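Local coordinates for 2-oxoglutarate carboxylase small subunit (Hydrogenobacter thermophilus, PDB 7KCT), which belongs to the biotin carboxylase type of subunit, with an ATP-grasp fold, and binds ADP and a magnesium ion, at residues P162-S168 and D204-Y210; I433-D438 and Y448-H452; Y41-E45 and T387-D391; W404-D409 and D438-G442. One frame throughout, in Å; residues are numbered along the deposited sequence.

Contact 1. Residues P162-S168 and D204-Y210; sequences PVLLKAS and DLLLEKY. With ADP (adenosine-5'-diphosphate), chain C.
Lys166 and Glu208 rise from the same face of two antiparallel strands and cross at a slant, and both bind the ADP. The lysine has the length needed to reach the nucleotide: with a bend at chi3 (73°), Lys166 NZ lies 2.8 Å from ADP O2A and also donates to ADP N7, so one ammonium serves phosphate and base. The same NZ forms a salt bridge with Glu208 OE2 at 3.1 Å, arriving from above the carboxylate plane, and a water joins it to Glu208 OE1. With CG between its backbone N and carbonyl carbon (chi1 53°), Glu208 extends until OE2 takes an almost straight bond from ADP N6 at 2.7 Å; Lys209 O accepts from that amino group too. OE1 also pairs with Lys128. The base is packed by Leu164, whose CD2 lies 3.3 Å from ADP C5, and by Tyr210, whose CE1 comes near ADP C2. Pro162 CG meets the edge of the tyrosine ring, while Pro162 O accepts from both Lys209 NZ (2.8 Å) and Tyr210 N. On the other face the branched side chains of Val163 and Leu207 pack together, Val163 CB 3.6 Å from Leu207 CD2. Strand 163-167 is central in its three-stranded antiparallel sheet, between strands 205-209 and 176-179; helix 182-200 packs against Leu165, Ala167 and Leu205, and helix 124-133 meets Lys166, Ser168 and Leu206.

Contact 2. Residues I433-D438 and Y448-H452; sequences IMKDKD and YLEEH
Asp436 and Asp438 accept hydrogen bonds from Tyr448 and His452. Tyr448 OH gives its hydrogen to Asp436 OD2 at 2.8 Å, coming from above the carboxylate plane, with the phenol and the carboxylate steeply turned against each other. His452 NE2 donates to Asp438 OD2 at 2.7 Å along a nearly straight line (168°); the oxygen lies in the imidazole plane and is met on the anti side, somewhat out of the carboxylate plane. Beside these polar pairs Ile433 supplies the oily part: CG1 rests 4.2 Å from Tyr448 CE2, and CD1 crosses Leu449 CD2 at 4.1 Å. Tyrosine suits its place because one residue offers both a ring for the isoleucine and a hydroxyl for the aspartate.

A second layer fixes the histidine. Its ND1 donates to a lone pair of Tyr448 O at 2.9 Å, and Tyr448 CE1 lies 3.7 Å above the plane of the His452 ring, over its centre. If both nitrogens carry hydrogen, as the bonds suggest, the ring would probably be positively charged, a state the nearby aspartate would favour. Asp436 has its CG trans to the backbone N (chi1 171°), and the same OD2 also accepts from Phe439 N, two bonds on one oxygen. Aspartate is well suited to that task: this is an N-cap, capping the start of helix 437-441 within the biotin carboxylase C-terminal domain and tying it to the weakly bonded helix 448-451.

Contact 3. Residues Y41-E45 and T387-D391; sequences YNEIE and TPYYD
Ile44 sets its CD1 methyl against Thr387, Tyr389 and Tyr390, and Tyr390 supplies an equal share of the surface buried. The methyl lies 3.6 Å from Tyr389 CD2, 3.9 Å from Tyr390 CE2 and 4.1 Å from Thr387 CG2, approaching both rings obliquely. CG1 stands between the backbone N and the carbonyl carbon (chi1 55°), and the chain then runs out straight, giving the isoleucine its reach; an apolar methyl suits a spot where it touches both tyrosine rings. The loop that carries it is braced locally: Asn42 OD1 accepts from Ile44 N at 3.0 Å in an Asx turn, a role asparagine fills readily, while its ND2 is bonded to Thr67, and Glu45 N bonds back to Asn42 O. This loop follows strand 36-41 of the parallel, Rossmann-like sheet of the N-terminal domain, whereas 387-391 joins two strands of the C-terminal domain, so the contact bridges domains far apart in sequence. Tyr390 comes at Ile44 from the opposite direction, and its OH lies 3.8 Å from Asn42 CB; that hydroxyl is hydrogen-bonded to Pro64 O. One face of its ring is backed by Tyr389 CB. Glu45 holds its carboxylate turned 34° from the Tyr390 ring, with OE1 3.8 Å from Tyr390 CE2 in a contact without a hydrogen bond. The charge is met elsewhere, as Glu45 OE2 makes a salt bridge to Arg19, which also touches Tyr390.

Contact 4. Residues W404-D409 and D438-G442; sequences WEVAVD and DFRDG
Arg440 starts out facing away from Val408 and Asp409, then curls back to meet both. Its CB leaves in the wrong direction, but CG already lies 3.9 Å from Val408 CG1, an aliphatic stem against a branched methyl. A bend at chi3 (57°) then turns the guanidinium toward helix 404-417, where NH1 reaches Asp409 OD1 at 2.7 Å. The salt bridge is made on the syn side but clearly tilted out of the carboxylate plane, with the two flat groups turned only 16° apart. NH2, the other tip, passes 4.1 Å from Glu405 CB. Arginine suits the place, its long stem packing on the valine while its tip pairs with the aspartate; Asp409 OD1 also holds Arg412, so this oxygen is shared by two arginines.

The backbone of the same arginine is gripped as well. Trp404 NE1 donates to Arg440 O at 3.0 Å; the oxygen lies in the indole plane, while the donor stands above the carbonyl plane. The rest of the indole is buried: CH2 touches Phe439 CZ at 3.7 Å, the rings inclined at 50°, and Val408 CG2 lies over one indole face, toward its rim, while also meeting Phe439 CE2. Tryptophan thus combines bulk with one N-H for a carbonyl in the last turn of helix 437-441. That turn is finished by Gly442, whose positive phi comes easily without a side chain; with two bonds back into the helix it forms a Schellman motif, the classic C-terminal helix ending.

How the contacts relate
Contact 3 ties the N-terminal domain to the C-terminal domain, and the ATP-grasp strands of contact 1 fall in the long stretch between its segments; their centres are about 33 Å apart. Contacts 2 and 4 open after contact 3 has closed; both lie in the C-terminal domain, with centres about 11 Å apart. They share Asp438 and helix 437-441, and their segments alternate along the chain, joining helices 404-417, 427-435 and 437-441 with the weakly bonded helix 448-451; Met434 O meets Val408 CG1 at 3.3 Å. Contact 1 does not touch contact 2, although their nearest atoms are about 6 Å apart. ADP is bound at contact 1, and a second ADP touches Asp391 of contact 3.

Contact 1. Residues P162-S168 and D204-Y210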
# COMPACT_ATOMS: atom_id res chain seq x y z
N PRO A 162 -26.22 18.35 30.90
CA PRO A 162 -25.89 16.92 31.07
C PRO A 162 -24.45 16.66 31.56
O PRO A 162 -23.61 17.51 31.35
CB PRO A 162 -26.10 16.34 29.67
CG PRO A 162 -25.79 17.49 28.74
CD PRO A 162 -26.31 18.73 29.47
N VAL A 163 -24.22 15.53 32.22
CA VAL A 163 -22.89 15.14 32.67
C VAL A 163 -22.66 13.69 32.25
O VAL A 163 -23.58 12.98 31.85
CB VAL A 163 -22.70 15.26 34.20
CG1 VAL A 163 -22.98 16.66 34.67
CG2 VAL A 163 -23.57 14.25 34.94
N LEU A 164 -21.40 13.27 32.38
CA LEU A 164 -20.94 11.94 31.98
C LEU A 164 -20.21 11.29 33.16
O LEU A 164 -19.28 11.89 33.72
CB LEU A 164 -19.99 12.05 30.79
CG LEU A 164 -19.63 10.81 30.00
CD1 LEU A 164 -20.88 10.25 29.37
CD2 LEU A 164 -18.68 11.23 28.96
N LEU A 165 -20.63 10.10 33.55
CA LEU A 165 -19.83 9.26 34.42
C LEU A 165 -18.83 8.43 33.60
O LEU A 165 -19.14 7.96 32.50
CB LEU A 165 -20.73 8.36 35.25
CG LEU A 165 -21.77 9.02 36.13
CD1 LEU A 165 -22.70 7.94 36.64
CD2 LEU A 165 -21.05 9.75 37.26
N LYS A 166 -17.62 8.28 34.12
CA LYS A 166 -16.57 7.49 33.47
C LYS A 166 -15.80 6.69 34.51
O LYS A 166 -15.52 7.20 35.61
CB LYS A 166 -15.60 8.38 32.72
CG LYS A 166 -16.28 9.35 31.78
CD LYS A 166 -15.37 10.40 31.15
CE LYS A 166 -14.46 9.83 30.10
NZ LYS A 166 -13.79 10.89 29.28
N ALA A 167 -15.45 5.45 34.16
CA ALA A 167 -14.52 4.67 34.96
C ALA A 167 -13.14 5.31 34.91
O ALA A 167 -12.60 5.51 33.82
CB ALA A 167 -14.47 3.23 34.44
N SER A 168 -12.57 5.64 36.08
CA SER A 168 -11.25 6.27 36.06
C SER A 168 -10.17 5.29 35.63
O SER A 168 -9.11 5.70 35.13
CB SER A 168 -10.91 6.88 37.42
OG SER A 168 -9.93 7.91 37.24
N ASP A 204 -13.99 2.82 40.60
CA ASP A 204 -13.99 4.26 40.85
C ASP A 204 -14.40 5.06 39.62
O ASP A 204 -13.86 4.87 38.53
CB ASP A 204 -12.60 4.71 41.27
CG ASP A 204 -12.05 3.93 42.44
OD1 ASP A 204 -12.85 3.34 43.21
OD2 ASP A 204 -10.82 3.88 42.59
N LEU A 205 -15.31 6.01 39.83
CA LEU A 205 -15.84 6.83 38.75
C LEU A 205 -15.42 8.28 38.93
O LEU A 205 -15.17 8.73 40.05
CB LEU A 205 -17.37 6.74 38.70
CG LEU A 205 -17.96 5.32 38.70
CD1 LEU A 205 -19.47 5.35 38.86
CD2 LEU A 205 -17.59 4.60 37.46
N LEU A 206 -15.27 8.98 37.81
CA LEU A 206 -15.23 10.43 37.79
C LEU A 206 -16.47 10.94 37.05
O LEU A 206 -17.16 10.20 36.33
CB LEU A 206 -13.94 10.94 37.15
CG LEU A 206 -13.64 10.70 35.67
CD1 LEU A 206 -14.48 11.66 34.82
CD2 LEU A 206 -12.19 10.89 35.37
N LEU A 207 -16.70 12.23 37.18
CA LEU A 207 -17.83 12.90 36.56
C LEU A 207 -17.29 14.08 35.79
O LEU A 207 -16.45 14.82 36.31
CB LEU A 207 -18.84 13.36 37.61
CG LEU A 207 -20.17 13.95 37.16
CD1 LEU A 207 -21.14 13.99 38.36
CD2 LEU A 207 -19.97 15.32 36.62
N GLU A 208 -17.74 14.25 34.54
CA GLU A 208 -17.41 15.47 33.83
C GLU A 208 -18.61 15.97 33.02
O GLU A 208 -19.60 15.29 32.84
CB GLU A 208 -16.17 15.28 32.93
CG GLU A 208 -16.19 14.13 31.95
CD GLU A 208 -14.85 13.99 31.19
OE1 GLU A 208 -13.77 14.14 31.82
OE2 GLU A 208 -14.85 13.72 29.97
N LYS A 209 -18.49 17.22 32.60
CA LYS A 209 -19.51 17.84 31.77
C LYS A 209 -19.67 17.01 30.51
O LYS A 209 -18.68 16.68 29.84
CB LYS A 209 -19.09 19.26 31.42
CG LYS A 209 -20.03 20.01 30.51
CD LYS A 209 -21.35 20.26 31.20
CE LYS A 209 -22.48 20.38 30.19
NZ LYS A 209 -23.79 20.22 30.85
N TYR A 210 -20.89 16.63 30.20
CA TYR A 210 -21.12 16.01 28.90
C TYR A 210 -21.13 17.08 27.82
O TYR A 210 -22.00 17.96 27.82
CB TYR A 210 -22.42 15.24 28.86
CG TYR A 210 -22.60 14.62 27.49
CD1 TYR A 210 -21.81 13.53 27.09
CD2 TYR A 210 -23.50 15.15 26.58
CE1 TYR A 210 -21.96 12.95 25.81
CE2 TYR A 210 -23.67 14.58 25.31
CZ TYR A 210 -22.90 13.48 24.93
OH TYR A 210 -23.09 12.97 23.67
PB ADP C . -11.87 5.10 26.74
O1B ADP C . -12.77 3.93 26.89
O2B ADP C . -11.36 5.69 25.44
O3B ADP C . -10.86 5.26 27.85
PA ADP C . -12.41 7.86 26.78
O1A ADP C . -11.46 8.26 25.71
O2A ADP C . -12.57 8.81 27.95
O3A ADP C . -12.95 6.48 27.28
O5' ADP C . -13.93 8.51 25.89
C5' ADP C . -14.69 7.48 25.17
C4' ADP C . -15.42 8.24 24.14
O4' ADP C . -16.56 8.76 24.86
C3' ADP C . -14.65 9.39 23.60
O3' ADP C . -14.04 9.04 22.36
C2' ADP C . -15.83 10.31 23.28
O2' ADP C . -16.60 9.83 22.11
C1' ADP C . -16.77 10.11 24.43
N9 ADP C . -16.50 11.06 25.53
C8 ADP C . -15.54 11.01 26.55
N7 ADP C . -15.64 12.07 27.38
C5 ADP C . -16.68 12.84 26.86
C6 ADP C . -17.27 14.07 27.27
N6 ADP C . -16.79 14.71 28.37
N1 ADP C . -18.27 14.64 26.56
C2 ADP C . -18.69 13.92 25.49
N3 ADP C . -18.24 12.75 24.99
C4 ADP C . -17.22 12.23 25.72
O HOH W 1 -12.05 11.99 30.96

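Contact 2. Residues I433-D438 and Y448-H452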
# COMPACT_ATOMS: atom_id res chain seq x y z
N ILE A 433 -20.95 5.07 4.55
CA ILE A 433 -20.38 6.27 5.14
C ILE A 433 -19.60 7.06 4.09
O ILE A 433 -19.77 8.29 3.95
CB ILE A 433 -19.50 5.89 6.35
CG1 ILE A 433 -20.35 5.18 7.41
CG2 ILE A 433 -18.83 7.12 6.90
CD1 ILE A 433 -19.58 4.67 8.64
N MET A 434 -18.78 6.38 3.30
CA MET A 434 -18.01 7.07 2.28
C MET A 434 -18.91 7.72 1.23
O MET A 434 -18.54 8.73 0.64
CB MET A 434 -17.04 6.10 1.60
CG MET A 434 -15.97 5.48 2.51
SD MET A 434 -15.02 6.75 3.40
CE MET A 434 -15.15 6.25 5.10
N LYS A 435 -20.10 7.17 1.00
CA LYS A 435 -21.05 7.77 0.06
C LYS A 435 -21.94 8.85 0.69
O LYS A 435 -22.72 9.50 -0.01
CB LYS A 435 -21.94 6.67 -0.52
CG LYS A 435 -21.27 5.69 -1.44
CD LYS A 435 -22.27 4.55 -1.70
CE LYS A 435 -21.80 3.65 -2.81
NZ LYS A 435 -22.70 2.47 -2.96
N ASP A 436 -21.90 8.99 2.00
CA ASP A 436 -22.84 9.88 2.67
C ASP A 436 -22.43 11.35 2.48
O ASP A 436 -21.27 11.70 2.67
CB ASP A 436 -22.90 9.54 4.14
CG ASP A 436 -23.68 10.58 4.95
OD1 ASP A 436 -24.88 10.73 4.67
OD2 ASP A 436 -23.10 11.21 5.86
N LYS A 437 -23.40 12.21 2.14
CA LYS A 437 -23.08 13.61 1.87
C LYS A 437 -22.47 14.29 3.09
O LYS A 437 -21.55 15.09 2.95
CB LYS A 437 -24.30 14.42 1.45
CG LYS A 437 -24.06 15.84 0.89
CD LYS A 437 -25.42 16.56 0.76
CE LYS A 437 -25.24 17.77 -0.25
NZ LYS A 437 -23.99 18.49 -0.16
N ASP A 438 -23.03 14.07 4.29
CA ASP A 438 -22.46 14.72 5.46
C ASP A 438 -21.00 14.31 5.65
O ASP A 438 -20.12 15.17 5.81
CB ASP A 438 -23.30 14.36 6.68
CG ASP A 438 -24.58 15.19 6.79
OD1 ASP A 438 -24.78 16.15 6.00
OD2 ASP A 438 -25.41 14.89 7.67
N TYR A 448 -22.51 10.58 15.05
CA TYR A 448 -22.74 10.32 13.62
C TYR A 448 -23.60 9.09 13.34
O TYR A 448 -24.53 9.17 12.54
CB TYR A 448 -21.41 10.18 12.90
CG TYR A 448 -21.59 9.93 11.43
CD1 TYR A 448 -21.70 10.97 10.53
CD2 TYR A 448 -21.71 8.62 10.95
CE1 TYR A 448 -21.87 10.72 9.16
CE2 TYR A 448 -21.90 8.37 9.62
CZ TYR A 448 -21.97 9.41 8.73
OH TYR A 448 -22.14 9.13 7.40
N LEU A 449 -23.27 7.94 13.94
CA LEU A 449 -23.97 6.71 13.56
C LEU A 449 -25.42 6.72 14.07
O LEU A 449 -26.34 6.23 13.39
CB LEU A 449 -23.22 5.49 14.09
CG LEU A 449 -21.95 5.11 13.31
CD1 LEU A 449 -21.21 3.95 13.98
CD2 LEU A 449 -22.23 4.77 11.82
N GLU A 450 -25.66 7.28 15.25
CA GLU A 450 -27.03 7.43 15.74
C GLU A 450 -27.85 8.40 14.89
O GLU A 450 -29.08 8.29 14.85
CB GLU A 450 -26.99 7.90 17.19
CG GLU A 450 -26.26 6.97 18.15
CD GLU A 450 -25.81 7.67 19.43
OE1 GLU A 450 -24.79 8.41 19.41
OE2 GLU A 450 -26.49 7.50 20.47
N GLU A 451 -27.21 9.37 14.26
CA GLU A 451 -27.87 10.40 13.48
C GLU A 451 -27.96 10.09 11.98
O GLU A 451 -28.53 10.89 11.23
CB GLU A 451 -27.14 11.72 13.66
CG GLU A 451 -27.14 12.23 15.12
CD GLU A 451 -26.32 13.50 15.28
OE1 GLU A 451 -25.49 13.80 14.39
OE2 GLU A 451 -26.53 14.18 16.32
N HIS A 452 -27.41 8.97 11.52
CA HIS A 452 -27.47 8.60 10.10
C HIS A 452 -27.90 7.15 9.98
O HIS A 452 -27.10 6.28 9.58
CB HIS A 452 -26.14 8.86 9.41
CG HIS A 452 -25.78 10.31 9.35
ND1 HIS A 452 -25.37 11.02 10.47
CD2 HIS A 452 -25.85 11.21 8.34
CE1 HIS A 452 -25.16 12.28 10.13
NE2 HIS A 452 -25.43 12.42 8.85

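Contact 3. Residues Y41-E45 and T387-D391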
# COMPACT_ATOMS: atom_id res chain seq x y z
N TYR A 41 1.61 -17.52 21.27
CA TYR A 41 0.28 -17.80 20.79
C TYR A 41 -0.41 -18.83 21.66
O TYR A 41 0.22 -19.58 22.39
CB TYR A 41 0.26 -18.27 19.32
CG TYR A 41 0.96 -19.58 19.07
CD1 TYR A 41 2.34 -19.65 19.02
CD2 TYR A 41 0.23 -20.75 18.83
CE1 TYR A 41 2.99 -20.85 18.81
CE2 TYR A 41 0.87 -21.96 18.60
CZ TYR A 41 2.24 -21.99 18.61
OH TYR A 41 2.89 -23.14 18.36
N ASN A 42 -1.73 -18.84 21.54
CA ASN A 42 -2.54 -19.88 22.18
C ASN A 42 -2.79 -21.01 21.21
O ASN A 42 -2.88 -20.82 19.99
CB ASN A 42 -3.87 -19.28 22.65
CG ASN A 42 -4.68 -20.24 23.52
OD1 ASN A 42 -5.42 -21.07 23.01
ND2 ASN A 42 -4.48 -20.15 24.83
N GLU A 43 -2.91 -22.23 21.77
CA GLU A 43 -3.20 -23.41 20.97
C GLU A 43 -4.39 -23.19 20.01
O GLU A 43 -4.45 -23.81 18.95
CB GLU A 43 -3.46 -24.63 21.90
N ILE A 44 -5.34 -22.33 20.34
CA ILE A 44 -6.45 -22.17 19.40
C ILE A 44 -6.08 -21.43 18.12
O ILE A 44 -6.85 -21.45 17.16
CB ILE A 44 -7.67 -21.42 19.99
CG1 ILE A 44 -7.20 -20.07 20.54
CG2 ILE A 44 -8.39 -22.32 21.03
CD1 ILE A 44 -8.27 -19.08 20.68
N GLU A 45 -4.91 -20.78 18.07
CA GLU A 45 -4.46 -19.94 16.96
C GLU A 45 -3.15 -20.48 16.39
O GLU A 45 -2.23 -19.74 16.04
CB GLU A 45 -4.28 -18.50 17.44
CG GLU A 45 -5.55 -17.67 17.53
CD GLU A 45 -5.25 -16.17 17.54
OE1 GLU A 45 -4.36 -15.73 18.32
OE2 GLU A 45 -5.91 -15.46 16.74
N THR A 387 -12.59 -16.02 16.58
CA THR A 387 -12.97 -16.65 17.85
C THR A 387 -13.68 -15.65 18.75
O THR A 387 -13.56 -14.43 18.56
CB THR A 387 -11.72 -17.18 18.57
OG1 THR A 387 -10.97 -16.05 19.03
CG2 THR A 387 -10.87 -18.05 17.65
N PRO A 388 -14.43 -16.10 19.76
CA PRO A 388 -15.05 -15.13 20.68
C PRO A 388 -14.04 -14.48 21.66
O PRO A 388 -14.36 -13.44 22.27
CB PRO A 388 -16.10 -15.98 21.40
CG PRO A 388 -15.45 -17.36 21.45
CD PRO A 388 -14.78 -17.49 20.11
N TYR A 389 -12.83 -15.02 21.79
CA TYR A 389 -11.90 -14.61 22.85
C TYR A 389 -11.20 -13.28 22.59
O TYR A 389 -10.77 -12.62 23.56
CB TYR A 389 -10.84 -15.71 22.99
CG TYR A 389 -11.40 -17.06 23.24
CD1 TYR A 389 -11.98 -17.36 24.47
CD2 TYR A 389 -11.34 -18.04 22.27
CE1 TYR A 389 -12.50 -18.58 24.70
CE2 TYR A 389 -11.86 -19.26 22.49
CZ TYR A 389 -12.44 -19.53 23.71
OH TYR A 389 -12.95 -20.77 23.95
N TYR A 390 -11.10 -12.85 21.32
CA TYR A 390 -10.31 -11.67 20.98
C TYR A 390 -11.11 -10.63 20.21
O TYR A 390 -12.23 -10.87 19.75
CB TYR A 390 -9.08 -12.03 20.14
CG TYR A 390 -8.25 -13.09 20.74
CD1 TYR A 390 -7.64 -12.91 21.99
CD2 TYR A 390 -8.07 -14.30 20.08
CE1 TYR A 390 -6.86 -13.94 22.56
CE2 TYR A 390 -7.33 -15.28 20.61
CZ TYR A 390 -6.70 -15.10 21.85
OH TYR A 390 -5.96 -16.12 22.36
N ASP A 391 -10.50 -9.45 20.10
CA ASP A 391 -11.11 -8.37 19.34
C ASP A 391 -11.55 -8.85 17.96
O ASP A 391 -11.00 -9.80 17.37
CB ASP A 391 -10.14 -7.16 19.22

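Contact 4. Residues W404-D409 and D438-G442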
# COMPACT_ATOMS: atom_id res chain seq x y z
N TRP A 404 -8.98 15.85 0.27
CA TRP A 404 -9.96 15.12 1.09
C TRP A 404 -10.94 14.30 0.24
O TRP A 404 -11.22 13.12 0.54
CB TRP A 404 -10.74 16.13 1.97
CG TRP A 404 -11.95 15.54 2.59
CD1 TRP A 404 -13.25 15.84 2.31
CD2 TRP A 404 -11.98 14.56 3.63
NE1 TRP A 404 -14.09 15.06 3.07
CE2 TRP A 404 -13.34 14.28 3.91
CE3 TRP A 404 -10.99 13.86 4.33
CZ2 TRP A 404 -13.72 13.33 4.83
CZ3 TRP A 404 -11.37 12.95 5.25
CH2 TRP A 404 -12.73 12.67 5.49
N GLU A 405 -11.52 14.93 -0.80
CA GLU A 405 -12.53 14.28 -1.63
C GLU A 405 -11.97 13.06 -2.37
O GLU A 405 -12.67 12.08 -2.58
CB GLU A 405 -13.10 15.28 -2.66
CG GLU A 405 -13.91 16.44 -2.09
CD GLU A 405 -13.07 17.59 -1.53
OE1 GLU A 405 -11.83 17.66 -1.77
OE2 GLU A 405 -13.67 18.44 -0.83
N VAL A 406 -10.72 13.14 -2.82
CA VAL A 406 -10.06 12.01 -3.49
C VAL A 406 -9.80 10.90 -2.49
O VAL A 406 -9.84 9.72 -2.84
CB VAL A 406 -8.78 12.51 -4.18
CG1 VAL A 406 -8.10 11.37 -5.01
CG2 VAL A 406 -9.11 13.78 -5.03
N ALA A 407 -9.51 11.26 -1.23
CA ALA A 407 -9.28 10.25 -0.20
C ALA A 407 -10.56 9.48 0.08
O ALA A 407 -10.54 8.25 0.18
CB ALA A 407 -8.76 10.92 1.07
N VAL A 408 -11.68 10.19 0.17
CA VAL A 408 -12.98 9.53 0.34
C VAL A 408 -13.28 8.60 -0.84
O VAL A 408 -13.71 7.45 -0.65
CB VAL A 408 -14.08 10.59 0.51
CG1 VAL A 408 -15.44 9.91 0.61
CG2 VAL A 408 -13.84 11.44 1.75
N ASP A 409 -13.09 9.10 -2.07
CA ASP A 409 -13.34 8.31 -3.27
C ASP A 409 -12.43 7.09 -3.32
O ASP A 409 -12.88 5.96 -3.60
CB ASP A 409 -13.13 9.16 -4.53
CG ASP A 409 -14.09 10.36 -4.65
OD1 ASP A 409 -15.23 10.31 -4.16
OD2 ASP A 409 -13.69 11.34 -5.30
N ASP A 438 -23.03 14.07 4.29
CA ASP A 438 -22.46 14.72 5.46
C ASP A 438 -21.00 14.31 5.65
O ASP A 438 -20.12 15.17 5.81
CB ASP A 438 -23.30 14.36 6.68
CG ASP A 438 -24.58 15.19 6.79
OD1 ASP A 438 -24.78 16.15 6.00
OD2 ASP A 438 -25.41 14.89 7.67
N PHE A 439 -20.70 13.01 5.61
CA PHE A 439 -19.30 12.64 5.80
C PHE A 439 -18.41 13.29 4.76
O PHE A 439 -17.38 13.89 5.09
CB PHE A 439 -19.14 11.12 5.77
CG PHE A 439 -17.72 10.68 5.96
CD1 PHE A 439 -17.18 10.57 7.22
CD2 PHE A 439 -16.92 10.40 4.89
CE1 PHE A 439 -15.83 10.19 7.40
CE2 PHE A 439 -15.58 9.98 5.05
CZ PHE A 439 -15.04 9.90 6.30
N ARG A 440 -18.82 13.26 3.49
CA ARG A 440 -18.04 13.87 2.43
C ARG A 440 -17.81 15.36 2.66
O ARG A 440 -16.81 15.91 2.18
CB ARG A 440 -18.71 13.65 1.07
CG ARG A 440 -18.60 12.26 0.46
CD ARG A 440 -19.14 12.29 -0.98
NE ARG A 440 -18.47 13.27 -1.86
CZ ARG A 440 -17.40 12.98 -2.60
NH1 ARG A 440 -16.89 11.76 -2.55
NH2 ARG A 440 -16.84 13.90 -3.38
N ASP A 441 -18.72 16.04 3.37
CA ASP A 441 -18.56 17.47 3.60
C ASP A 441 -17.83 17.79 4.90
O ASP A 441 -17.65 18.97 5.21
CB ASP A 441 -19.93 18.17 3.59
CG ASP A 441 -20.55 18.21 2.19
OD1 ASP A 441 -19.79 18.25 1.19
OD2 ASP A 441 -21.80 18.21 2.09
N GLY A 442 -17.38 16.77 5.65
CA GLY A 442 -16.69 17.01 6.91
C GLY A 442 -17.54 17.08 8.14
O GLY A 442 -16.98 17.24 9.24